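Local structure of HEPN domain-containing protein (Sulfolobus tokodaii, 1WOL) at residues G25-A30 / R101-C106; F32-C37 / N108-I113. The protein is of unknown function but adopts the all-helical HEPN fold, whose relatives are often linked to nucleotide binding or RNA cleavage. All blocks are in the same frame, centred on the assembly; numbering follows the deposited sequence.

Interaction 1. Residues G25-A30 / R101-C106; sequences GYYELA and RDADEC. With TBU (tertiary-butyl alcohol), chain B.
Ala30, whose methyl meets that of Ala103 at 3.9 Å between CB atoms, donates its backbone N to Tyr26 O at 2.9 Å, the bond that closes the first turn of helix 27-48. Ala103 CB also lies 3.8 Å from Tyr27 CD2, approaching the ring obliquely, so that one methyl of helix 100-120 fits between an aromatic ring and a methyl of its partner. Alanine suits both helices here because the backbones come close, Tyr27 CA and Ala103 CA being 5.3 Å apart.

The Tyr27 ring also lies over the turn that precedes its helix: with CG opposite the carbonyl carbon (chi1 -54°), one face has Gly25 O 3.6 Å above it, over the centre. Gly25 ends helix 4-23 in a Schellman motif at positive phi, where a side chain would press on the preceding carbonyl oxygen; Tyr26 follows as the N-cap of the next helix.

On the side of helix 100-120 away from segment 25-30, Arg101 NH1 forms a salt bridge one turn along to Glu105 OE2 at 3.0 Å; OE2 lies in the guanidinium plane, whereas NH1 approaches 38° out of the carboxylate plane. Asp104 pairs with Lys22 of helix 4-23, and Cys106 forms a disulfide with Cys31. On another flank, Glu28 CG touches the C2 methyl of tertiary-butyl alcohol at 3.8 Å. No hydrogen bond joins the two segments, so their direct fit depends on shape and apolar contact, with the neighbouring disulfide adding a covalent link between the same helices.

Interaction 2. Residues F32-C37 / N108-I113; sequences FLSQQC and NCAIRI
Ala110 turns its methyl into helix 27-48 and meets Ser34 and Cys37, two residues one turn apart. Its CB comes to 3.4 Å from the backbone Ser34 O and 3.8 Å from Ser34 CB, while Cys37 SG lies at 3.8 Å. The small methyl thus reaches main chain as well as side chains, in keeping with a Ser34 CA to Ala110 CA spacing of 5.2 Å.

The two partners take different first torsions. Ser34 swings OG to the side of its own amide nitrogen (chi1 -66°); from there the hydroxyl turns back one helical turn and hydrogen-bonds to Ala30 O, leaving CB to meet the alanine. This makes serine well suited to a buried helix interface: it is small, and its polar end is satisfied by its own helix. Cys37 instead has SG anti to the backbone N (chi1 171°), which carries the sulfur across to Ala110; a slim, polarisable group fills this position without pushing the helices apart.

Neighbouring helices close in around the pair. Cys109 is disulfide-bonded to Cys72 of helix 67-77, and Arg112 makes a salt bridge to Asp68 of the same helix 67-77. Ile113 packs on Ala38 and Val42 further along helix 27-48, whereas Ile111 touches Leu15 and Arg19 of helix 4-23, placing the contact deep in the helical bundle.

From the N terminus, helix 4-23 ends in a tight turn; the turn and the start of helix 27-48 supply residues 25-30, and the same helix then supplies 32-37. The chain next passes through helices 58-61 and 67-77 and a long loop before helix 100-120 returns alongside. Interaction 1 closes this excursion at 101-106, and interaction 2 closes it again at 108-113; their segments alternate, so the two closures cross rather than nest. The matching residues advance by seven in both helices, which therefore run parallel. The contacts, centred 10 Å apart, join where Cys106 O packs at 3.3 Å against Ser34 CB, forming one continuous interface between the two long helices.

Interaction 1. Residues G25-A30 / R101-C106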
# COMPACT_ATOMS: atom_id res chain seq x y z
N GLY A 25 17.77 6.27 0.09
CA GLY A 25 17.40 7.44 -0.71
C GLY A 25 16.46 7.11 -1.85
O GLY A 25 16.18 7.97 -2.78
N TYR A 26 15.88 5.91 -1.88
CA TYR A 26 15.10 5.50 -3.03
C TYR A 26 13.64 5.71 -2.79
O TYR A 26 12.87 4.78 -2.50
CB TYR A 26 15.41 4.04 -3.41
CG TYR A 26 16.90 3.79 -3.66
CD1 TYR A 26 17.61 2.91 -2.83
CD2 TYR A 26 17.53 4.42 -4.68
CE1 TYR A 26 19.02 2.65 -3.07
CE2 TYR A 26 18.93 4.23 -4.92
CZ TYR A 26 19.60 3.32 -4.09
OH TYR A 26 20.99 3.14 -4.26
N TYR A 27 13.28 7.00 -2.84
CA TYR A 27 11.92 7.34 -2.33
C TYR A 27 10.78 6.88 -3.18
O TYR A 27 9.71 6.52 -2.60
CB TYR A 27 11.87 8.90 -2.06
CG TYR A 27 12.97 9.34 -1.16
CD1 TYR A 27 13.77 10.48 -1.53
CD2 TYR A 27 13.30 8.71 0.03
CE1 TYR A 27 14.81 10.94 -0.74
CE2 TYR A 27 14.41 9.12 0.80
CZ TYR A 27 15.15 10.27 0.39
OH TYR A 27 16.17 10.71 1.24
N GLU A 28 10.93 6.87 -4.51
CA GLU A 28 9.85 6.34 -5.29
C GLU A 28 9.62 4.85 -5.05
O GLU A 28 8.50 4.33 -5.07
CB GLU A 28 10.13 6.63 -6.77
CG GLU A 28 10.96 5.52 -7.58
CD GLU A 28 12.39 5.34 -7.10
OE1 GLU A 28 13.05 4.57 -7.91
OE2 GLU A 28 12.85 5.87 -6.12
N LEU A 29 10.74 4.14 -4.78
CA LEU A 29 10.65 2.72 -4.43
C LEU A 29 9.93 2.55 -3.08
O LEU A 29 9.18 1.62 -2.97
CB LEU A 29 12.10 2.17 -4.47
CG LEU A 29 12.15 0.62 -4.18
CD1 LEU A 29 11.28 -0.18 -5.10
CD2 LEU A 29 13.63 0.20 -4.21
N ALA A 30 10.37 3.30 -2.13
CA ALA A 30 9.68 3.21 -0.82
C ALA A 30 8.17 3.44 -1.03
O ALA A 30 7.33 2.71 -0.39
CB ALA A 30 10.20 4.32 0.03
N ARG A 101 9.75 13.25 2.27
CA ARG A 101 8.40 13.34 2.82
C ARG A 101 7.43 12.38 2.17
O ARG A 101 6.62 11.79 2.84
CB ARG A 101 7.89 14.79 2.70
CG ARG A 101 6.39 14.90 3.04
CD ARG A 101 5.92 16.39 3.09
NE ARG A 101 5.78 16.94 1.74
CZ ARG A 101 4.79 16.72 0.94
NH1 ARG A 101 3.75 15.94 1.23
NH2 ARG A 101 4.82 17.27 -0.27
N ASP A 102 7.52 12.13 0.83
CA ASP A 102 6.61 11.24 0.18
C ASP A 102 6.89 9.86 0.77
O ASP A 102 5.95 9.16 1.03
CB ASP A 102 6.97 11.13 -1.32
CG ASP A 102 6.81 12.45 -2.08
OD1 ASP A 102 7.50 12.55 -3.17
OD2 ASP A 102 5.97 13.30 -1.68
N ALA A 103 8.16 9.49 0.91
CA ALA A 103 8.41 8.16 1.49
C ALA A 103 7.81 8.01 2.87
O ALA A 103 7.21 6.97 3.16
CB ALA A 103 9.90 7.95 1.49
N ASP A 104 8.00 9.04 3.69
CA ASP A 104 7.37 8.96 5.01
C ASP A 104 5.89 8.86 4.92
O ASP A 104 5.28 8.04 5.65
CB ASP A 104 7.70 10.23 5.90
CG ASP A 104 9.11 10.30 6.28
OD1 ASP A 104 9.93 9.39 6.00
OD2 ASP A 104 9.45 11.36 6.92
N GLU A 105 5.20 9.65 4.11
CA GLU A 105 3.71 9.57 4.06
C GLU A 105 3.26 8.22 3.52
O GLU A 105 2.26 7.65 3.99
CB GLU A 105 3.20 10.69 3.14
CG GLU A 105 3.45 12.03 3.84
CD GLU A 105 2.91 13.24 3.01
OE1 GLU A 105 2.40 13.05 1.90
OE2 GLU A 105 3.07 14.35 3.62
N CYS A 106 3.94 7.73 2.53
CA CYS A 106 3.56 6.41 1.98
C CYS A 106 3.87 5.31 3.03
O CYS A 106 2.95 4.46 3.23
CB CYS A 106 4.45 6.05 0.78
SG CYS A 106 3.92 7.07 -0.71
O TBU B . 10.48 0.29 -9.62
C TBU B . 9.54 1.41 -9.58
C1 TBU B . 10.09 2.40 -10.60
C2 TBU B . 9.49 2.04 -8.15
C3 TBU B . 8.23 0.87 -9.93

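Interaction 2. Residues F32-C37 / N108-I113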
# COMPACT_ATOMS: atom_id res chain seq x y z
N PHE A 32 6.31 2.86 -3.84
CA PHE A 32 5.71 1.71 -4.46
C PHE A 32 5.51 0.57 -3.54
O PHE A 32 4.50 -0.15 -3.61
CB PHE A 32 6.75 1.30 -5.59
CG PHE A 32 6.37 0.01 -6.27
CD1 PHE A 32 5.34 0.00 -7.26
CD2 PHE A 32 7.00 -1.14 -5.93
CE1 PHE A 32 5.00 -1.29 -7.87
CE2 PHE A 32 6.65 -2.37 -6.51
CZ PHE A 32 5.69 -2.43 -7.44
N LEU A 33 6.57 0.27 -2.70
CA LEU A 33 6.55 -0.89 -1.79
C LEU A 33 5.51 -0.65 -0.65
O LEU A 33 4.94 -1.62 -0.19
CB LEU A 33 7.97 -1.09 -1.20
CG LEU A 33 8.96 -1.68 -2.20
CD1 LEU A 33 10.33 -1.49 -1.58
CD2 LEU A 33 8.60 -3.11 -2.51
N SER A 34 5.29 0.62 -0.34
CA SER A 34 4.20 0.92 0.67
C SER A 34 2.85 0.59 0.06
O SER A 34 1.97 0.05 0.77
CB SER A 34 4.23 2.43 1.03
OG SER A 34 5.48 2.66 1.70
N GLN A 35 2.60 0.92 -1.23
CA GLN A 35 1.35 0.52 -1.80
C GLN A 35 1.22 -0.97 -1.89
O GLN A 35 0.16 -1.47 -1.54
CB GLN A 35 1.17 1.15 -3.18
CG GLN A 35 -0.17 0.61 -3.68
CD GLN A 35 -0.33 0.33 -5.03
OE1 GLN A 35 -0.11 1.23 -5.79
NE2 GLN A 35 -0.93 -0.93 -5.42
N GLN A 36 2.31 -1.71 -2.18
CA GLN A 36 2.27 -3.15 -2.18
C GLN A 36 1.94 -3.69 -0.83
O GLN A 36 1.15 -4.64 -0.73
CB GLN A 36 3.58 -3.77 -2.64
CG GLN A 36 3.85 -3.42 -4.10
CD GLN A 36 2.98 -4.34 -4.99
OE1 GLN A 36 2.31 -3.81 -5.92
NE2 GLN A 36 2.92 -5.59 -4.68
N CYS A 37 2.54 -3.12 0.26
CA CYS A 37 2.24 -3.50 1.59
C CYS A 37 0.71 -3.41 1.87
O CYS A 37 0.15 -4.40 2.37
CB CYS A 37 3.07 -2.60 2.55
SG CYS A 37 2.51 -2.88 4.32
N ASN A 108 4.11 5.49 6.25
CA ASN A 108 3.15 5.57 7.39
C ASN A 108 1.75 5.24 7.08
O ASN A 108 1.01 4.69 7.98
CB ASN A 108 3.34 6.98 7.99
CG ASN A 108 4.67 7.10 8.61
OD1 ASN A 108 5.40 6.17 8.91
ND2 ASN A 108 5.04 8.39 8.89
N CYS A 109 1.29 5.50 5.85
CA CYS A 109 -0.04 5.02 5.50
C CYS A 109 -0.06 3.53 5.39
O CYS A 109 -1.05 2.88 5.67
CB CYS A 109 -0.49 5.57 4.13
SG CYS A 109 -1.37 7.15 4.30
N ALA A 110 1.03 2.91 4.84
CA ALA A 110 1.11 1.41 4.82
C ALA A 110 1.07 0.83 6.23
O ALA A 110 0.35 -0.15 6.43
CB ALA A 110 2.44 0.95 4.05
N ILE A 111 1.75 1.48 7.20
CA ILE A 111 1.72 0.98 8.57
C ILE A 111 0.31 1.14 9.11
O ILE A 111 -0.19 0.17 9.75
CB ILE A 111 2.68 1.85 9.34
CG1 ILE A 111 4.14 1.47 9.04
CG2 ILE A 111 2.44 1.56 10.88
CD1 ILE A 111 5.18 2.52 9.55
N ARG A 112 -0.36 2.24 8.81
CA ARG A 112 -1.76 2.44 9.33
C ARG A 112 -2.62 1.35 8.78
O ARG A 112 -3.40 0.76 9.52
CB ARG A 112 -2.22 3.88 8.95
CG ARG A 112 -3.63 4.50 9.08
CD ARG A 112 -3.07 5.95 9.37
NE ARG A 112 -3.63 6.33 10.44
CZ ARG A 112 -3.57 5.92 11.63
NH1 ARG A 112 -4.54 5.33 12.31
NH2 ARG A 112 -2.38 6.25 12.15
N ILE A 113 -2.56 1.06 7.49
CA ILE A 113 -3.42 -0.02 6.93
C ILE A 113 -3.04 -1.38 7.39
O ILE A 113 -3.96 -2.15 7.75
CB ILE A 113 -3.46 0.12 5.41
CG1 ILE A 113 -4.14 1.40 5.02
CG2 ILE A 113 -4.13 -1.16 4.75
CD1 ILE A 113 -4.03 1.81 3.49